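Local coordinates for protein carbonic anhydrase (Neosartorya fumigata, PDB 6LAC) that probably catalyses the reversible hydration of carbon dioxide to hydrogencarbonate and a proton, as a zinc-dependent beta-class carbonic anhydrase, at residues A[21-35]-A[46-60]. The protein carries 1 engineered substitution. Numbering follows the deposited sequence.
Sequences WRRQPGQQVLWIGCS and GLPADEIFEYRSLGN. With ZN (zinc ion), chain C.
Leu47 lays its CD1 methyl over Val29, 3.8 Å from Val29 CB, while CD2 of the same fork rests on the aliphatic stem of Arg22. Trp21 and Trp31 reach CD1 obliquely as well, so one leucine touches residues of both the 21-22 loop and strand 29-34. Beyond that patch Arg22 runs out extended, CG anti to its backbone N (chi1 -157°), and takes Glu51 side-on in a salt bridge: NE gives to Glu51 OE1 and NH2 to Glu51 OE2, each at 2.8 Å, both oxygens being met on the syn side, somewhat out of the carboxylate plane. The carboxylate is turned 33° from the guanidinium, one face of which carries Pro48 CD. Gly26 N adds a second bond to Glu51 OE2, from above the carboxylate plane on the opposite face to Arg22 NH2, and a water links Glu51 OE1 to Gln27 N. From there strands 29-34 and 52-57 run parallel as neighbours in the beta-carbonic anhydrase sheet; Val29, Trp31 and Gly33 each give an N-H to one residue of 51-57 and accept one from the residue two further on. On one face Leu30 CD1 meets Phe53 CD2 at 3.8 Å; on the other Trp31 CB packs against Ile52 CG2. Further along that second face, the Arg56 guanidinium sets one face over Gly33 CA. A bend at chi3 (-65°) turns it so that NH1 reaches Cys34 O at 2.9 Å, in the guanidinium plane but above the carbonyl plane, while NE and NH2 share Glu54 OE2; Glu41 is a further partner of NH2. Cys34 SG, 3.4 Å from Gly59 N, binds the zinc ion with Asp36, His89 and Cys92. Ser35 N closes the ladder on Ser57 O, and Ser35 OG bonds to Glu54 O of the second subunit.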
# COMPACT_ATOMS: atom_id res chain seq x y z
N TRP A 21 15.26 0.17 12.94
CA TRP A 21 15.16 -0.59 11.67
C TRP A 21 16.17 -0.14 10.62
O TRP A 21 16.10 -0.59 9.44
CB TRP A 21 13.75 -0.50 11.11
CG TRP A 21 13.20 0.90 11.07
CD1 TRP A 21 13.35 1.78 10.05
CD2 TRP A 21 12.39 1.54 12.05
NE1 TRP A 21 12.68 2.94 10.34
CE2 TRP A 21 12.07 2.81 11.54
CE3 TRP A 21 11.89 1.18 13.30
CZ2 TRP A 21 11.27 3.72 12.22
CZ3 TRP A 21 11.09 2.07 13.99
CH2 TRP A 21 10.81 3.33 13.45
N ARG A 22 17.12 0.74 10.96
CA ARG A 22 18.20 1.09 10.01
C ARG A 22 19.54 1.16 10.76
O ARG A 22 20.17 2.23 10.71
CB ARG A 22 17.93 2.39 9.24
CG ARG A 22 18.68 2.51 7.93
CD ARG A 22 18.89 3.88 7.38
NE ARG A 22 19.44 3.80 6.04
CZ ARG A 22 20.38 4.61 5.52
NH1 ARG A 22 20.90 5.59 6.23
NH2 ARG A 22 20.83 4.39 4.30
N ARG A 23 19.97 0.06 11.36
CA ARG A 23 21.31 0.03 12.02
C ARG A 23 22.39 -0.02 10.94
O ARG A 23 23.54 0.37 11.25
CB ARG A 23 21.40 -1.11 13.04
CG ARG A 23 20.36 -1.06 14.15
CD ARG A 23 20.32 0.22 14.96
NE ARG A 23 19.54 0.06 16.19
CZ ARG A 23 19.22 1.04 17.02
NH1 ARG A 23 19.63 2.28 16.78
NH2 ARG A 23 18.49 0.79 18.09
N GLN A 24 22.11 -0.48 9.71
CA GLN A 24 23.08 -0.33 8.59
C GLN A 24 22.36 0.13 7.33
O GLN A 24 21.16 -0.11 7.18
CB GLN A 24 23.83 -1.64 8.35
CG GLN A 24 22.97 -2.75 7.75
CD GLN A 24 23.61 -4.11 7.93
OE1 GLN A 24 23.32 -4.82 8.89
NE2 GLN A 24 24.48 -4.49 7.01
N PRO A 25 23.07 0.83 6.42
CA PRO A 25 22.49 1.25 5.15
C PRO A 25 22.32 0.06 4.19
O PRO A 25 22.90 -1.01 4.43
CB PRO A 25 23.51 2.25 4.59
CG PRO A 25 24.83 1.81 5.21
CD PRO A 25 24.46 1.28 6.58
N GLY A 26 21.50 0.29 3.17
CA GLY A 26 21.39 -0.51 1.94
C GLY A 26 20.51 -1.75 2.07
O GLY A 26 20.60 -2.58 1.18
N GLN A 27 19.76 -1.93 3.16
CA GLN A 27 18.87 -3.11 3.34
C GLN A 27 17.45 -2.66 2.99
O GLN A 27 17.27 -1.46 2.75
CB GLN A 27 18.92 -3.65 4.76
CG GLN A 27 20.35 -3.75 5.31
CD GLN A 27 21.25 -4.59 4.44
OE1 GLN A 27 22.29 -4.12 3.95
NE2 GLN A 27 20.80 -5.81 4.17
N GLN A 28 16.55 -3.59 2.79
CA GLN A 28 15.13 -3.22 2.59
C GLN A 28 14.38 -3.46 3.87
O GLN A 28 14.63 -4.40 4.60
CB GLN A 28 14.53 -3.99 1.43
CG GLN A 28 14.82 -3.31 0.10
CD GLN A 28 14.24 -4.16 -0.99
OE1 GLN A 28 14.68 -5.30 -1.18
NE2 GLN A 28 13.20 -3.66 -1.63
N VAL A 29 13.40 -2.58 4.12
CA VAL A 29 12.51 -2.67 5.29
C VAL A 29 11.08 -2.78 4.77
O VAL A 29 10.70 -1.97 3.89
CB VAL A 29 12.69 -1.43 6.19
CG1 VAL A 29 11.70 -1.45 7.33
CG2 VAL A 29 14.15 -1.28 6.65
N LEU A 30 10.32 -3.73 5.29
CA LEU A 30 8.87 -3.80 4.95
C LEU A 30 8.19 -2.77 5.82
O LEU A 30 8.17 -2.88 7.07
CB LEU A 30 8.35 -5.21 5.21
CG LEU A 30 6.82 -5.36 5.19
CD1 LEU A 30 6.22 -4.94 3.84
CD2 LEU A 30 6.43 -6.76 5.53
N TRP A 31 7.60 -1.77 5.18
CA TRP A 31 6.91 -0.63 5.83
C TRP A 31 5.43 -0.85 5.64
O TRP A 31 4.99 -0.78 4.46
CB TRP A 31 7.38 0.69 5.24
CG TRP A 31 6.88 1.88 5.98
CD1 TRP A 31 5.68 2.52 5.87
CD2 TRP A 31 7.61 2.57 7.00
NE1 TRP A 31 5.61 3.53 6.79
CE2 TRP A 31 6.78 3.60 7.48
CE3 TRP A 31 8.86 2.39 7.57
CZ2 TRP A 31 7.20 4.47 8.51
CZ3 TRP A 31 9.27 3.25 8.56
CH2 TRP A 31 8.46 4.26 9.02
N ILE A 32 4.66 -1.08 6.67
CA ILE A 32 3.20 -1.29 6.63
C ILE A 32 2.54 -0.04 7.14
O ILE A 32 2.68 0.28 8.31
CB ILE A 32 2.79 -2.52 7.41
CG1 ILE A 32 3.47 -3.76 6.83
CG2 ILE A 32 1.28 -2.67 7.44
CD1 ILE A 32 3.41 -4.98 7.73
N GLY A 33 1.88 0.69 6.27
CA GLY A 33 1.22 1.95 6.58
C GLY A 33 -0.23 1.88 6.15
O GLY A 33 -0.74 0.90 5.57
N CYS A 34 -0.94 2.95 6.44
CA CYS A 34 -2.40 3.07 6.17
C CYS A 34 -2.68 3.88 4.91
O CYS A 34 -2.06 4.92 4.63
CB CYS A 34 -3.11 3.72 7.34
SG CYS A 34 -4.90 3.86 7.08
N SER A 35 -3.64 3.37 4.14
CA SER A 35 -4.09 4.02 2.89
C SER A 35 -4.54 5.48 3.06
O SER A 35 -4.40 6.21 2.06
CB SER A 35 -5.19 3.22 2.32
OG SER A 35 -4.75 1.90 1.98
N GLY A 46 13.17 7.64 8.53
CA GLY A 46 14.63 7.45 8.68
C GLY A 46 15.23 6.63 7.55
O GLY A 46 16.39 6.19 7.69
N LEU A 47 14.48 6.33 6.48
CA LEU A 47 14.93 5.48 5.38
C LEU A 47 14.96 6.26 4.09
O LEU A 47 13.99 6.95 3.76
CB LEU A 47 13.96 4.30 5.22
CG LEU A 47 13.94 3.25 6.33
CD1 LEU A 47 12.74 2.32 6.21
CD2 LEU A 47 15.23 2.47 6.34
N PRO A 48 15.96 6.07 3.24
CA PRO A 48 15.87 6.52 1.86
C PRO A 48 14.80 5.72 1.11
O PRO A 48 14.53 4.60 1.52
CB PRO A 48 17.25 6.26 1.26
CG PRO A 48 17.84 5.22 2.15
CD PRO A 48 17.18 5.30 3.51
N ALA A 49 14.21 6.29 0.08
CA ALA A 49 13.08 5.67 -0.66
C ALA A 49 13.46 4.29 -1.14
O ALA A 49 12.59 3.39 -1.20
CB ALA A 49 12.69 6.58 -1.80
N ASP A 50 14.71 4.08 -1.57
CA ASP A 50 15.09 2.80 -2.19
C ASP A 50 15.24 1.69 -1.13
O ASP A 50 15.35 0.53 -1.56
CB ASP A 50 16.35 2.94 -3.06
CG ASP A 50 17.64 3.34 -2.36
OD1 ASP A 50 17.67 3.46 -1.13
OD2 ASP A 50 18.63 3.57 -3.11
N GLU A 51 15.17 2.01 0.15
CA GLU A 51 15.25 0.98 1.21
C GLU A 51 13.84 0.61 1.68
O GLU A 51 13.69 -0.15 2.63
CB GLU A 51 16.10 1.49 2.38
CG GLU A 51 17.57 1.61 1.97
CD GLU A 51 18.49 2.01 3.12
OE1 GLU A 51 18.12 2.00 4.30
OE2 GLU A 51 19.65 2.40 2.76
N ILE A 52 12.81 1.23 1.14
CA ILE A 52 11.43 1.00 1.60
C ILE A 52 10.73 0.03 0.64
O ILE A 52 10.67 0.29 -0.54
CB ILE A 52 10.65 2.32 1.76
CG1 ILE A 52 11.36 3.31 2.72
CG2 ILE A 52 9.20 2.05 2.21
CD1 ILE A 52 10.69 4.69 2.82
N PHE A 53 10.19 -1.04 1.19
CA PHE A 53 9.30 -1.96 0.48
C PHE A 53 7.96 -1.75 1.17
O PHE A 53 7.79 -2.14 2.32
CB PHE A 53 9.87 -3.38 0.57
CG PHE A 53 9.02 -4.38 -0.15
CD1 PHE A 53 9.08 -4.46 -1.53
CD2 PHE A 53 8.18 -5.23 0.54
CE1 PHE A 53 8.26 -5.35 -2.19
CE2 PHE A 53 7.35 -6.11 -0.15
CZ PHE A 53 7.41 -6.16 -1.51
N GLU A 54 7.05 -1.06 0.49
CA GLU A 54 5.89 -0.44 1.17
C GLU A 54 4.63 -1.26 0.91
O GLU A 54 4.26 -1.41 -0.29
CB GLU A 54 5.79 0.99 0.67
CG GLU A 54 4.69 1.79 1.33
CD GLU A 54 4.61 3.24 0.87
OE1 GLU A 54 5.21 3.54 -0.17
OE2 GLU A 54 3.89 4.03 1.52
N TYR A 55 3.94 -1.65 1.96
CA TYR A 55 2.60 -2.26 1.85
C TYR A 55 1.67 -1.29 2.54
O TYR A 55 1.80 -1.02 3.74
CB TYR A 55 2.55 -3.65 2.51
CG TYR A 55 1.21 -4.32 2.35
CD1 TYR A 55 0.72 -4.58 1.07
CD2 TYR A 55 0.38 -4.60 3.41
CE1 TYR A 55 -0.54 -5.11 0.83
CE2 TYR A 55 -0.89 -5.14 3.18
CZ TYR A 55 -1.35 -5.38 1.90
OH TYR A 55 -2.62 -5.81 1.58
N ARG A 56 0.76 -0.69 1.78
CA ARG A 56 -0.13 0.35 2.33
C ARG A 56 -1.56 -0.11 2.18
O ARG A 56 -2.01 -0.34 1.05
CB ARG A 56 0.16 1.71 1.73
CG ARG A 56 -0.60 2.81 2.47
CD ARG A 56 -0.00 4.15 2.14
NE ARG A 56 1.37 4.34 2.62
CZ ARG A 56 1.74 4.75 3.83
NH1 ARG A 56 0.86 5.04 4.76
NH2 ARG A 56 3.04 4.80 4.09
N SER A 57 -2.26 -0.24 3.30
CA SER A 57 -3.50 -1.02 3.43
C SER A 57 -4.48 -0.32 4.31
O SER A 57 -4.13 0.60 5.05
CB SER A 57 -3.12 -2.36 4.13
OG SER A 57 -2.64 -2.19 5.47
N LEU A 58 -5.68 -0.86 4.39
CA LEU A 58 -6.69 -0.31 5.30
C LEU A 58 -6.20 -0.40 6.74
O LEU A 58 -5.95 -1.50 7.23
CB LEU A 58 -7.99 -1.09 5.17
CG LEU A 58 -8.70 -1.04 3.82
CD1 LEU A 58 -9.86 -2.02 3.81
CD2 LEU A 58 -9.17 0.38 3.53
N GLY A 59 -6.15 0.72 7.42
CA GLY A 59 -5.84 0.74 8.86
C GLY A 59 -4.44 0.29 9.20
O GLY A 59 -4.20 0.01 10.38
N ASN A 60 -3.51 0.21 8.26
CA ASN A 60 -2.15 -0.33 8.52
C ASN A 60 -2.29 -1.65 9.23
O ASN A 60 -1.53 -1.95 10.20
CB ASN A 60 -1.21 0.65 9.23
CG ASN A 60 -1.75 1.33 10.46
OD1 ASN A 60 -2.33 2.42 10.36
ND2 ASN A 60 -1.50 0.78 11.65
ZN ZN C . -5.34 5.66 8.36
O HOH W 1 18.95 -0.29 5.55
O HOH W 2 11.51 -1.61 -2.35